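Local coordinates for pirin family protein (Acinetobacter baumannii, PDB 6D0P) that probably acts as a metal-dependent quercetin 2,3-dioxygenase of the pirin family, with a single metal ion held in its N-terminal cupin domain, at residues G9-N14 / V228-R233; L28-R33 / F41-Y46; D150-A155 / K174-T179; K195-V200 / G235-L240. All coordinates share one frame; numbering follows the deposited sequence.

Contact 1 of 4, residues G9-N14 / V228-R233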
loop_
_atom_site.group_PDB
_atom_site.type_symbol
_atom_site.label_atom_id
_atom_site.label_comp_id
_atom_site.label_asym_id
_atom_site.label_seq_id
_atom_site.Cartn_x
_atom_site.Cartn_y
_atom_site.Cartn_z
ATOM N N GLY A 9 11.119 -11.961 11.620
ATOM C CA GLY A 9 11.787 -12.285 10.365
ATOM C C GLY A 9 11.617 -11.199 9.325
ATOM O O GLY A 9 10.843 -10.243 9.533
ATOM N N ALA A 10 12.299 -11.364 8.190
ATOM C CA ALA A 10 12.204 -10.373 7.162
ATOM C C ALA A 10 12.421 -11.016 5.796
ATOM O O ALA A 10 13.126 -12.047 5.674
ATOM C CB ALA A 10 13.209 -9.266 7.402
ATOM N N TYR A 11 11.873 -10.362 4.784
ATOM C CA TYR A 11 11.893 -10.839 3.404
ATOM C C TYR A 11 12.356 -9.695 2.489
ATOM O O TYR A 11 11.744 -8.619 2.487
ATOM C CB TYR A 11 10.493 -11.334 3.019
ATOM C CG TYR A 11 9.915 -12.346 3.982
ATOM C CD1 TYR A 11 9.339 -11.948 5.176
ATOM C CD2 TYR A 11 9.982 -13.708 3.724
ATOM C CE1 TYR A 11 8.845 -12.868 6.088
ATOM C CE2 TYR A 11 9.478 -14.644 4.616
ATOM C CZ TYR A 11 8.915 -14.221 5.807
ATOM O OH TYR A 11 8.408 -15.128 6.693
ATOM N N GLN A 12 13.410 -9.931 1.710
ATOM C CA GLN A 12 13.926 -8.933 0.784
ATOM C C GLN A 12 13.763 -9.452 -0.652
ATOM O O GLN A 12 14.168 -10.573 -0.965
ATOM C CB GLN A 12 15.388 -8.655 1.083
ATOM C CG GLN A 12 15.967 -7.553 0.220
ATOM C CD GLN A 12 17.402 -7.293 0.599
ATOM O OE1 GLN A 12 18.111 -8.180 1.086
ATOM N NE2 GLN A 12 17.840 -6.069 0.365
ATOM N N ASN A 13 13.190 -8.621 -1.526
ATOM C CA ASN A 13 12.973 -9.016 -2.916
ATOM C C ASN A 13 13.724 -8.057 -3.846
ATOM O O ASN A 13 13.468 -6.845 -3.823
ATOM C CB ASN A 13 11.489 -9.017 -3.278
ATOM C CG ASN A 13 11.249 -9.509 -4.691
ATOM O OD1 ASN A 13 12.115 -10.131 -5.295
ATOM N ND2 ASN A 13 10.079 -9.226 -5.231
ATOM N N ASN A 14 14.588 -8.597 -4.689
ATOM C CA ASN A 14 15.362 -7.795 -5.649
ATOM C C ASN A 14 15.019 -8.219 -7.077
ATOM O O ASN A 14 15.796 -7.959 -8.012
ATOM C CB ASN A 14 16.867 -7.936 -5.409
ATOM C CG ASN A 14 17.676 -6.896 -6.153
ATOM O OD1 ASN A 14 17.261 -5.742 -6.228
ATOM N ND2 ASN A 14 18.813 -7.291 -6.721
ATOM N N VAL A 228 10.568 -6.249 3.883
ATOM C CA VAL A 228 9.510 -6.176 4.875
ATOM C C VAL A 228 9.923 -7.035 6.078
ATOM O O VAL A 228 10.342 -8.182 5.910
ATOM C CB VAL A 228 8.129 -6.611 4.348
ATOM C CG1 VAL A 228 8.131 -7.998 3.736
ATOM C CG2 VAL A 228 7.088 -6.538 5.455
ATOM N N ALA A 229 9.826 -6.453 7.258
ATOM C CA ALA A 229 10.039 -7.145 8.512
ATOM C C ALA A 229 8.676 -7.355 9.185
ATOM O O ALA A 229 7.832 -6.467 9.187
ATOM C CB ALA A 229 10.956 -6.362 9.418
ATOM N N ILE A 230 8.513 -8.520 9.801
ATOM C CA ILE A 230 7.331 -8.862 10.554
ATOM C C ILE A 230 7.696 -8.853 12.043
ATOM O O ILE A 230 8.661 -9.525 12.468
ATOM C CB ILE A 230 6.799 -10.221 10.067
ATOM C CG1 ILE A 230 6.425 -10.108 8.583
ATOM C CG2 ILE A 230 5.634 -10.710 10.923
ATOM C CD1 ILE A 230 5.910 -11.355 7.987
ATOM N N LEU A 231 6.980 -8.043 12.818
ATOM C CA LEU A 231 7.192 -7.980 14.270
ATOM C C LEU A 231 6.059 -8.758 14.956
ATOM O O LEU A 231 5.032 -9.070 14.341
ATOM C CB LEU A 231 7.224 -6.534 14.770
ATOM C CG LEU A 231 8.175 -5.558 14.082
ATOM C CD1 LEU A 231 8.284 -4.274 14.880
ATOM C CD2 LEU A 231 9.548 -6.125 13.844
ATOM N N SER A 232 6.251 -9.114 16.215
ATOM C CA SER A 232 5.241 -9.876 16.930
ATOM C C SER A 232 3.976 -9.035 17.168
ATOM O O SER A 232 4.017 -7.798 17.340
ATOM C CB SER A 232 5.781 -10.431 18.229
ATOM O OG SER A 232 6.177 -9.370 19.099
ATOM N N ARG A 233 2.847 -9.724 17.175
ATOM C CA ARG A 233 1.561 -9.084 17.496
ATOM C C ARG A 233 1.551 -8.691 18.974
ATOM O O ARG A 233 1.058 -7.627 19.328
ATOM C CB ARG A 233 0.384 -9.991 17.144
ATOM C CG ARG A 233 0.163 -10.085 15.650
ATOM C CD ARG A 233 -0.934 -11.031 15.262
ATOM N NE ARG A 233 -1.086 -11.054 13.814
ATOM C CZ ARG A 233 -1.889 -11.870 13.169
ATOM N NH1 ARG A 233 -2.618 -12.742 13.845
ATOM N NH2 ARG A 233 -1.974 -11.800 11.852
#
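The ring of Tyr-11, in the one of its two modelled conformers described here, crosses the side chain of Ile-230 at an angle, CE1 of Tyr-11 lying 3.8 Å from CD1 of Ile-230. In this conformer chi1 of -53° sets CG beside the backbone N and anti to the carbonyl carbon, which carries the ring back along the sheet, past its direct partner Val-228, to the isoleucine. Val-228 meets the tyrosine nearer its backbone, through CG1 packed against Tyr-11 CB at 4.1 Å. On the other face of the sheet the methyls of Ala-10 and Ala-229 pair, CB to CB at 4.2 Å. The polar frame is an antiparallel ladder, the strand axes 164° apart. Ala-10 and Ala-229 form a non-hydrogen-bonded pair between two hydrogen-bonded ones. At one end Ile-230 N donates to Gly-9 O at 2.9 Å with an N-H...O angle of 170°. At the other, Tyr-11 and Val-228 exchange both backbone bonds, Tyr-11 N to Val-228 O at 2.9 Å and Val-228 N to Tyr-11 O at 3.0 Å. Strand 7-12 is thereby added as an outermost strand to the sheet of the C-terminal cupin domain: strand 227-231 lies between it and strand 205-210, whose Val-209 and Leu-207 pack on Val-228 and Ile-230, while Leu-223 of strand 221-224 touches both alanines.

Contact 2 of 4, residues L28-R33 / F41-Y46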
loop_
_atom_site.group_PDB
_atom_site.type_symbol
_atom_site.label_atom_id
_atom_site.label_comp_id
_atom_site.label_asym_id
_atom_site.label_seq_id
_atom_site.Cartn_x
_atom_site.Cartn_y
_atom_site.Cartn_z
ATOM N N LEU A 28 6.790 -6.850 -2.447
ATOM C CA LEU A 28 7.467 -6.989 -1.137
ATOM C C LEU A 28 6.715 -7.974 -0.238
ATOM O O LEU A 28 7.330 -8.587 0.640
ATOM C CB LEU A 28 7.631 -5.615 -0.506
ATOM C CG LEU A 28 8.408 -4.623 -1.363
ATOM C CD1 LEU A 28 8.725 -3.373 -0.567
ATOM C CD2 LEU A 28 9.680 -5.260 -1.907
ATOM N N PHE A 29 5.415 -8.117 -0.433
ATOM C CA PHE A 29 4.693 -9.177 0.262
ATOM C C PHE A 29 3.382 -9.448 -0.476
ATOM O O PHE A 29 2.818 -8.584 -1.197
ATOM C CB PHE A 29 4.488 -8.891 1.763
ATOM C CG PHE A 29 3.628 -7.714 2.149
ATOM C CD1 PHE A 29 2.248 -7.748 1.998
ATOM C CD2 PHE A 29 4.190 -6.590 2.744
ATOM C CE1 PHE A 29 1.475 -6.656 2.380
ATOM C CE2 PHE A 29 3.418 -5.526 3.157
ATOM C CZ PHE A 29 2.052 -5.564 2.974
ATOM N N SER A 30 2.916 -10.669 -0.265
ATOM C CA SER A 30 1.678 -11.144 -0.828
ATOM C C SER A 30 0.988 -12.122 0.135
ATOM O O SER A 30 1.642 -12.958 0.743
ATOM C CB SER A 30 1.919 -11.795 -2.169
ATOM O OG SER A 30 0.713 -12.379 -2.646
ATOM N N TYR A 31 -0.343 -12.078 0.148
ATOM C CA TYR A 31 -1.186 -12.966 0.965
ATOM C C TYR A 31 -1.013 -14.418 0.496
ATOM O O TYR A 31 -1.280 -15.347 1.240
ATOM C CB TYR A 31 -2.666 -12.588 0.849
ATOM C CG TYR A 31 -3.288 -12.849 -0.492
ATOM C CD1 TYR A 31 -3.861 -14.080 -0.781
ATOM C CD2 TYR A 31 -3.323 -11.874 -1.468
ATOM C CE1 TYR A 31 -4.412 -14.346 -2.024
ATOM C CE2 TYR A 31 -3.902 -12.107 -2.701
ATOM C CZ TYR A 31 -4.431 -13.355 -2.988
ATOM O OH TYR A 31 -4.998 -13.592 -4.207
ATOM N N ASP A 32 -0.589 -14.573 -0.746
ATOM C CA ASP A 32 -0.451 -15.885 -1.357
ATOM C C ASP A 32 0.744 -16.625 -0.749
ATOM O O ASP A 32 0.778 -17.831 -0.791
ATOM C CB ASP A 32 -0.275 -15.781 -2.876
ATOM C CG ASP A 32 -0.573 -17.088 -3.592
ATOM O OD1 ASP A 32 -1.680 -17.634 -3.380
ATOM O OD2 ASP A 32 0.307 -17.558 -4.343
ATOM N N ARG A 33 1.697 -15.886 -0.188
ATOM C CA ARG A 33 2.887 -16.478 0.436
ATOM C C ARG A 33 2.786 -16.380 1.958
ATOM O O ARG A 33 3.107 -17.337 2.634
ATOM C CB ARG A 33 4.169 -15.775 -0.034
ATOM C CG ARG A 33 4.360 -15.790 -1.547
ATOM C CD ARG A 33 5.739 -15.333 -1.991
ATOM N NE ARG A 33 6.090 -13.969 -1.594
ATOM C CZ ARG A 33 5.852 -12.882 -2.324
ATOM N NH1 ARG A 33 5.183 -12.980 -3.462
ATOM N NH2 ARG A 33 6.310 -11.706 -1.925
ATOM N N PHE A 41 -3.396 -6.725 5.814
ATOM C CA PHE A 41 -2.734 -6.350 4.596
ATOM C C PHE A 41 -2.663 -7.557 3.672
ATOM O O PHE A 41 -2.452 -8.650 4.137
ATOM C CB PHE A 41 -1.382 -5.711 4.906
ATOM C CG PHE A 41 -1.561 -4.531 5.819
ATOM C CD1 PHE A 41 -2.094 -3.348 5.335
ATOM C CD2 PHE A 41 -1.294 -4.636 7.175
ATOM C CE1 PHE A 41 -2.341 -2.271 6.176
ATOM C CE2 PHE A 41 -1.524 -3.556 8.012
ATOM C CZ PHE A 41 -2.046 -2.380 7.517
ATOM N N LEU A 42 -2.794 -7.318 2.367
ATOM C CA LEU A 42 -2.850 -8.420 1.374
ATOM C C LEU A 42 -1.659 -8.425 0.407
ATOM O O LEU A 42 -1.235 -9.509 -0.024
ATOM C CB LEU A 42 -4.123 -8.265 0.540
ATOM C CG LEU A 42 -5.437 -8.601 1.238
ATOM C CD1 LEU A 42 -6.608 -8.146 0.386
ATOM C CD2 LEU A 42 -5.499 -10.089 1.558
ATOM N N LEU A 43 -1.146 -7.265 0.060
ATOM C CA LEU A 43 -0.138 -7.174 -0.986
ATOM C C LEU A 43 0.535 -5.806 -0.952
ATOM O O LEU A 43 -0.113 -4.807 -0.695
ATOM C CB LEU A 43 -0.836 -7.368 -2.331
ATOM C CG LEU A 43 0.088 -7.439 -3.537
ATOM C CD1 LEU A 43 -0.020 -8.786 -4.223
ATOM C CD2 LEU A 43 -0.176 -6.304 -4.481
ATOM N N LEU A 44 1.826 -5.788 -1.253
ATOM C CA LEU A 44 2.568 -4.524 -1.400
ATOM C C LEU A 44 3.507 -4.667 -2.594
ATOM O O LEU A 44 4.390 -5.576 -2.629
ATOM C CB LEU A 44 3.350 -4.162 -0.129
ATOM C CG LEU A 44 3.885 -2.727 -0.078
ATOM C CD1 LEU A 44 4.349 -2.359 1.326
ATOM C CD2 LEU A 44 5.025 -2.506 -1.062
ATOM N N ASP A 45 3.272 -3.804 -3.573
ATOM C CA ASP A 45 4.113 -3.703 -4.769
ATOM C C ASP A 45 4.815 -2.345 -4.742
ATOM O O ASP A 45 4.156 -1.297 -4.616
ATOM C CB ASP A 45 3.316 -3.807 -6.062
ATOM C CG ASP A 45 2.971 -5.221 -6.488
ATOM O OD1 ASP A 45 3.598 -6.173 -5.960
ATOM O OD2 ASP A 45 2.094 -5.345 -7.391
ATOM N N TYR A 46 6.129 -2.362 -4.877
ATOM C CA TYR A 46 6.887 -1.116 -4.868
ATOM C C TYR A 46 7.526 -0.846 -6.227
ATOM O O TYR A 46 8.405 -1.591 -6.670
ATOM C CB TYR A 46 7.958 -1.164 -3.778
ATOM C CG TYR A 46 8.946 -0.027 -3.774
ATOM C CD1 TYR A 46 8.537 1.285 -3.905
ATOM C CD2 TYR A 46 10.293 -0.256 -3.564
ATOM C CE1 TYR A 46 9.442 2.341 -3.863
ATOM C CE2 TYR A 46 11.208 0.788 -3.515
ATOM C CZ TYR A 46 10.787 2.093 -3.676
ATOM O OH TYR A 46 11.687 3.131 -3.640
#
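A classic beta bulge shapes this antiparallel pairing in the N-terminal cupin domain: Leu-28 and Phe-29 both face Leu-44 where strand 23-30 meets strand 41-52. Leu-28 N donates to Leu-44 O at 2.7 Å, and Leu-44 N returns a bond to Phe-29 O at 3.0 Å. The Phe-29 side chain, with CG between the backbone N and carbonyl carbon (chi1 65°), leans its ring over the neighbouring strand. CB of Leu-44 then sits over one face of the Phe-29 ring, 3.7 Å from the centroid, a CH-pi contact, while CB of Phe-41 approaches CE1 of Phe-29 obliquely at 3.9 Å. The other end of Leu-44 is engaged too, its CD2 lying 3.8 Å from CD1 of Leu-28. The chain then turns into helix 31-34, where Tyr-31 N still makes a weak bond to Leu-42 O. Leu-207, Val-209 and Leu-251 of the C-terminal domain's sheet pack on the face bearing Phe-29 and Leu-44. The chemistry thus divides by face: carbon contacts line the face turned to the C-terminal sheet, whereas Ser-30 OG, on the opposite face beside Leu-43, accepts from the first-turn amide N of Asp-32 at 3.2 Å, capping the helix start.

Contact 3 of 4, residues D150-A155 / K174-T179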
loop_
_atom_site.group_PDB
_atom_site.type_symbol
_atom_site.label_atom_id
_atom_site.label_comp_id
_atom_site.label_asym_id
_atom_site.label_seq_id
_atom_site.Cartn_x
_atom_site.Cartn_y
_atom_site.Cartn_z
ATOM N N ASP A 150 -3.279 17.569 2.608
ATOM C CA ASP A 150 -4.236 17.168 3.635
ATOM C C ASP A 150 -3.726 15.979 4.460
ATOM O O ASP A 150 -4.414 15.523 5.374
ATOM C CB ASP A 150 -5.604 16.902 2.997
ATOM C CG ASP A 150 -6.211 18.188 2.439
ATOM O OD1 ASP A 150 -6.093 19.241 3.125
ATOM O OD2 ASP A 150 -6.770 18.149 1.327
ATOM N N ILE A 151 -2.519 15.496 4.199
ATOM C CA ILE A 151 -2.024 14.368 4.975
ATOM C C ILE A 151 -1.182 14.907 6.146
ATOM O O ILE A 151 -0.223 15.595 5.923
ATOM C CB ILE A 151 -1.237 13.416 4.066
ATOM C CG1 ILE A 151 -2.111 12.934 2.906
ATOM C CG2 ILE A 151 -0.676 12.240 4.872
ATOM C CD1 ILE A 151 -1.373 12.112 1.883
ATOM N N PRO A 152 -1.584 14.637 7.399
ATOM C CA PRO A 152 -0.803 15.102 8.560
ATOM C C PRO A 152 0.624 14.535 8.471
ATOM O O PRO A 152 0.774 13.335 8.251
ATOM C CB PRO A 152 -1.511 14.552 9.814
ATOM C CG PRO A 152 -2.869 14.179 9.304
ATOM C CD PRO A 152 -2.629 13.735 7.876
ATOM N N ASP A 153 1.604 15.411 8.657
ATOM C CA ASP A 153 3.056 15.123 8.548
ATOM C C ASP A 153 3.722 15.494 9.874
ATOM O O ASP A 153 3.793 16.688 10.215
ATOM C CB ASP A 153 3.691 15.950 7.419
ATOM C CG ASP A 153 5.030 15.423 6.922
ATOM O OD1 ASP A 153 5.472 14.347 7.413
ATOM O OD2 ASP A 153 5.611 16.064 6.009
ATOM N N ILE A 154 4.234 14.501 10.580
ATOM C CA ILE A 154 4.756 14.688 11.906
ATOM C C ILE A 154 6.277 14.679 11.850
ATOM O O ILE A 154 6.846 13.741 11.331
ATOM C CB ILE A 154 4.234 13.578 12.836
ATOM C CG1 ILE A 154 2.705 13.491 12.826
ATOM C CG2 ILE A 154 4.790 13.731 14.243
ATOM C CD1 ILE A 154 2.014 14.762 13.239
ATOM N N ALA A 155 6.915 15.702 12.425
ATOM C CA ALA A 155 8.369 15.725 12.473
ATOM C C ALA A 155 8.818 14.805 13.614
ATOM O O ALA A 155 8.375 14.975 14.742
ATOM C CB ALA A 155 8.882 17.123 12.671
ATOM N N LYS A 174 -4.780 12.481 13.200
ATOM C CA LYS A 174 -5.686 11.486 12.623
ATOM C C LYS A 174 -5.359 11.269 11.147
ATOM O O LYS A 174 -5.050 12.207 10.435
ATOM C CB LYS A 174 -7.133 11.956 12.776
ATOM C CG LYS A 174 -7.578 12.146 14.220
ATOM C CD LYS A 174 -9.009 12.631 14.360
ATOM C CE LYS A 174 -9.399 12.864 15.806
ATOM N NZ LYS A 174 -9.149 11.660 16.637
ATOM N N GLY A 175 -5.450 10.024 10.715
ATOM C CA GLY A 175 -5.178 9.651 9.340
ATOM C C GLY A 175 -6.108 10.342 8.360
ATOM O O GLY A 175 -7.257 10.657 8.682
ATOM N N ALA A 176 -5.603 10.553 7.156
ATOM C CA ALA A 176 -6.328 11.235 6.117
ATOM C C ALA A 176 -7.356 10.290 5.479
ATOM O O ALA A 176 -8.399 10.733 5.028
ATOM C CB ALA A 176 -5.355 11.754 5.090
ATOM N N ALA A 177 -7.074 8.998 5.462
ATOM C CA ALA A 177 -8.004 8.018 4.884
ATOM C C ALA A 177 -8.819 7.344 5.993
ATOM O O ALA A 177 -8.248 6.961 7.017
ATOM C CB ALA A 177 -7.237 6.962 4.106
ATOM N N THR A 178 -10.117 7.178 5.765
ATOM C CA THR A 178 -10.978 6.410 6.656
ATOM C C THR A 178 -10.823 4.928 6.300
ATOM O O THR A 178 -10.477 4.589 5.156
ATOM C CB THR A 178 -12.451 6.838 6.575
ATOM O OG1 THR A 178 -12.918 6.575 5.255
ATOM C CG2 THR A 178 -12.679 8.293 6.924
ATOM N N THR A 179 -11.124 4.053 7.258
ATOM C CA THR A 179 -10.927 2.609 7.119
ATOM C C THR A 179 -12.134 1.838 7.692
ATOM O O THR A 179 -12.949 2.401 8.431
ATOM C CB THR A 179 -9.641 2.159 7.829
ATOM O OG1 THR A 179 -9.835 2.321 9.239
ATOM C CG2 THR A 179 -8.415 2.930 7.393
#
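Asp-150 meets Ala-176 through its backbone, the carbonyl O lying 3.9 Å from the Ala-176 CB methyl, while its carboxylate leads away from segment 174-179. Ile-151 comes next and touches the same methyl from its own side chain, CG1 to Ala-176 CB at 4.1 Å. With CG1 beside the backbone N and anti to the carbonyl carbon (chi1 -57°), that branch is the one presented to the alanine. Around this pair, Ile-146 of strand 145-146 packs on both Ile-151 and Ala-176, and Val-97 of strand 97-101 also reaches Ile-151. Pro-152 makes the nearest approach: its CG lies 3.2 Å from Lys-174 O, and CD is 3.8 Å from that oxygen. The same CD is 4.4 Å from Ala-176 CB, a looser apolar contact. The pyrrolidine ring therefore bridges the chain between Lys-174 and Ala-176, bypassing Gly-175. From Asp-153 onward segment 150-155 becomes a short strand and separates from the loop. Its pairing is instead with strand 162-165, through the backbone bonds of Pro-152 to Val-165 and Ile-154 to Leu-163; Val-165 also bonds Ala-176. Two chain segments are thus held alongside a common strand, and the direct contact between them consists of dispersion between methyl and methylene groups, with Pro-152 CG close to the carbonyl oxygen of Lys-174, without any hydrogen bond from one segment to the other.

Contact 4 of 4, residues K195-V200 / G235-L240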
loop_
_atom_site.group_PDB
_atom_site.type_symbol
_atom_site.label_atom_id
_atom_site.label_comp_id
_atom_site.label_asym_id
_atom_site.label_seq_id
_atom_site.Cartn_x
_atom_site.Cartn_y
_atom_site.Cartn_z
ATOM N N LYS A 195 17.336 8.012 15.793
ATOM C CA LYS A 195 16.611 6.911 16.402
ATOM C C LYS A 195 15.206 7.353 16.840
ATOM O O LYS A 195 15.038 8.477 17.331
ATOM C CB LYS A 195 17.334 6.390 17.642
ATOM C CG LYS A 195 16.625 5.211 18.295
ATOM C CD LYS A 195 17.410 4.507 19.370
ATOM C CE LYS A 195 16.638 3.343 19.956
ATOM N NZ LYS A 195 17.422 2.643 20.996
ATOM N N HIS A 196 14.238 6.437 16.731
ATOM C CA HIS A 196 12.840 6.722 17.031
ATOM C C HIS A 196 12.132 5.501 17.616
ATOM O O HIS A 196 12.321 4.389 17.143
ATOM C CB HIS A 196 12.124 7.149 15.754
ATOM C CG HIS A 196 12.918 8.132 14.979
ATOM N ND1 HIS A 196 12.877 9.489 15.254
ATOM C CD2 HIS A 196 13.806 7.961 13.970
ATOM C CE1 HIS A 196 13.701 10.118 14.443
ATOM N NE2 HIS A 196 14.267 9.198 13.618
ATOM N N THR A 197 11.305 5.744 18.627
ATOM C CA THR A 197 10.486 4.702 19.230
ATOM C C THR A 197 9.045 4.906 18.757
ATOM O O THR A 197 8.491 6.015 18.833
ATOM C CB THR A 197 10.601 4.715 20.760
ATOM O OG1 THR A 197 11.943 4.348 21.058
ATOM C CG2 THR A 197 9.657 3.753 21.452
ATOM N N LEU A 198 8.453 3.851 18.232
ATOM C CA LEU A 198 7.076 3.926 17.787
ATOM C C LEU A 198 6.226 3.040 18.697
ATOM O O LEU A 198 6.689 1.995 19.199
ATOM C CB LEU A 198 6.964 3.476 16.327
ATOM C CG LEU A 198 7.683 4.358 15.308
ATOM C CD1 LEU A 198 9.178 4.086 15.320
ATOM C CD2 LEU A 198 7.119 4.137 13.916
ATOM N N TYR A 199 5.001 3.492 18.922
ATOM C CA TYR A 199 4.028 2.768 19.719
ATOM C C TYR A 199 2.879 2.356 18.812
ATOM O O TYR A 199 2.348 3.182 18.038
ATOM C CB TYR A 199 3.511 3.607 20.883
ATOM C CG TYR A 199 4.608 4.010 21.825
ATOM C CD1 TYR A 199 5.092 3.135 22.782
ATOM C CD2 TYR A 199 5.196 5.258 21.720
ATOM C CE1 TYR A 199 6.124 3.505 23.633
ATOM C CE2 TYR A 199 6.220 5.643 22.567
ATOM C CZ TYR A 199 6.689 4.762 23.521
ATOM O OH TYR A 199 7.697 5.170 24.345
ATOM N N VAL A 200 2.533 1.076 18.931
ATOM C CA VAL A 200 1.526 0.394 18.134
ATOM C C VAL A 200 0.513 -0.243 19.085
ATOM O O VAL A 200 0.867 -0.593 20.200
ATOM C CB VAL A 200 2.205 -0.674 17.254
ATOM C CG1 VAL A 200 1.214 -1.613 16.574
ATOM C CG2 VAL A 200 3.130 -0.032 16.239
ATOM N N GLY A 235 2.935 -7.113 22.291
ATOM C CA GLY A 235 3.824 -5.957 22.519
ATOM C C GLY A 235 3.273 -4.657 21.919
ATOM O O GLY A 235 2.396 -4.660 21.030
ATOM N N VAL A 236 3.800 -3.531 22.373
ATOM C CA VAL A 236 3.280 -2.250 21.917
ATOM C C VAL A 236 4.386 -1.356 21.370
ATOM O O VAL A 236 4.066 -0.305 20.828
ATOM C CB VAL A 236 2.526 -1.502 23.033
ATOM C CG1 VAL A 236 1.245 -2.204 23.404
ATOM C CG2 VAL A 236 3.400 -1.254 24.257
ATOM N N GLU A 237 5.645 -1.699 21.491
ATOM C CA GLU A 237 6.599 -0.712 21.004
ATOM C C GLU A 237 7.789 -1.363 20.303
ATOM O O GLU A 237 8.136 -2.527 20.538
ATOM C CB GLU A 237 7.060 0.168 22.170
ATOM C CG GLU A 237 8.316 -0.314 22.854
ATOM C CD GLU A 237 8.802 0.572 23.992
ATOM O OE1 GLU A 237 8.016 0.792 24.918
ATOM O OE2 GLU A 237 9.970 1.047 23.940
ATOM N N PHE A 238 8.400 -0.563 19.440
ATOM C CA PHE A 238 9.622 -0.947 18.784
ATOM C C PHE A 238 10.371 0.329 18.413
ATOM O O PHE A 238 9.781 1.426 18.406
ATOM C CB PHE A 238 9.357 -1.837 17.568
ATOM C CG PHE A 238 8.616 -1.185 16.431
ATOM C CD1 PHE A 238 7.235 -1.110 16.440
ATOM C CD2 PHE A 238 9.306 -0.659 15.344
ATOM C CE1 PHE A 238 6.548 -0.501 15.397
ATOM C CE2 PHE A 238 8.618 -0.079 14.287
ATOM C CZ PHE A 238 7.238 -0.001 14.313
ATOM N N SER A 239 11.634 0.168 18.091
ATOM C CA SER A 239 12.482 1.305 17.745
ATOM C C SER A 239 13.085 1.118 16.352
ATOM O O SER A 239 13.334 -0.019 15.891
ATOM C CB SER A 239 13.566 1.524 18.776
ATOM O OG SER A 239 14.555 0.496 18.739
ATOM N N LEU A 240 13.335 2.243 15.709
ATOM C CA LEU A 240 13.998 2.287 14.424
ATOM C C LEU A 240 15.158 3.285 14.531
ATOM O O LEU A 240 14.987 4.411 15.026
ATOM C CB LEU A 240 13.020 2.731 13.335
ATOM C CG LEU A 240 11.856 1.805 12.998
ATOM C CD1 LEU A 240 11.016 2.419 11.893
ATOM C CD2 LEU A 240 12.343 0.432 12.564
HETATM O O HOH W 1 15.593 0.114 20.985
HETATM O O HOH W 2 12.242 1.770 22.174
#
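Over one face of the Phe-238 ring lies CB of Leu-198, 4.3 Å from the centroid and 22° off the normal, a CH-pi contact; at the ring's edge, in its plane, Val-200 CG2 comes to 3.6 Å from CE1 of Phe-238. Both partners are described in one of two modelled conformers. Phe-238 chi1 of 65°, placing CG between the backbone N and carbonyl carbon, swings the ring toward them. This is an antiparallel pairing in the smaller sheet of the C-terminal cupin domain, and its inner face, carrying Leu-198, Phe-238 and Leu-240, packs on strands 183-190, 205-210 and 245-253. His-196 shares that face, near Leu-156 and a bound magnesium ion. Four backbone bonds join the strands, and a fifth, Val-200 N to Val-236 O, continues past their ends. The other face is polar. Tyr-199 and Glu-237 run side by side with ring and carboxylate planes 78° apart, OE1 of Glu-237 meeting the ring edge at CE1 of Tyr-199, 3.5 Å away. Lys-195, extended along its length, sends NZ to a salt bridge with Asp-219. A water joins the strands, hydrogen-bonded to Thr-197 OG1 at 2.8 Å and donating to Glu-237 OE2 at 3.0 Å.

In the fold
Contact 2 lies in the N-terminal cupin domain and contact 4 in the C-terminal one, their centres about 23 Å apart; contact 1 joins the chain's start to the C-terminal domain's sheet. Contact 1 touches both: Val-228 packs on Leu-28 and Phe-29, and Leu-231 on Phe-238. Contact 3 touches none of the others, but reaches the same seven-stranded sheet as contact 1, at its opposite outermost strand, with centres about 25 Å apart. Along the chain, contacts 2 and 3 are nested within the loop closed by contact 1, whereas contacts 1 and 4 interleave. Val-228, beside strand 7-12, packs on the N-terminal, manganese-binding domain, so contact 1 lies at the junction of the two cupin domains.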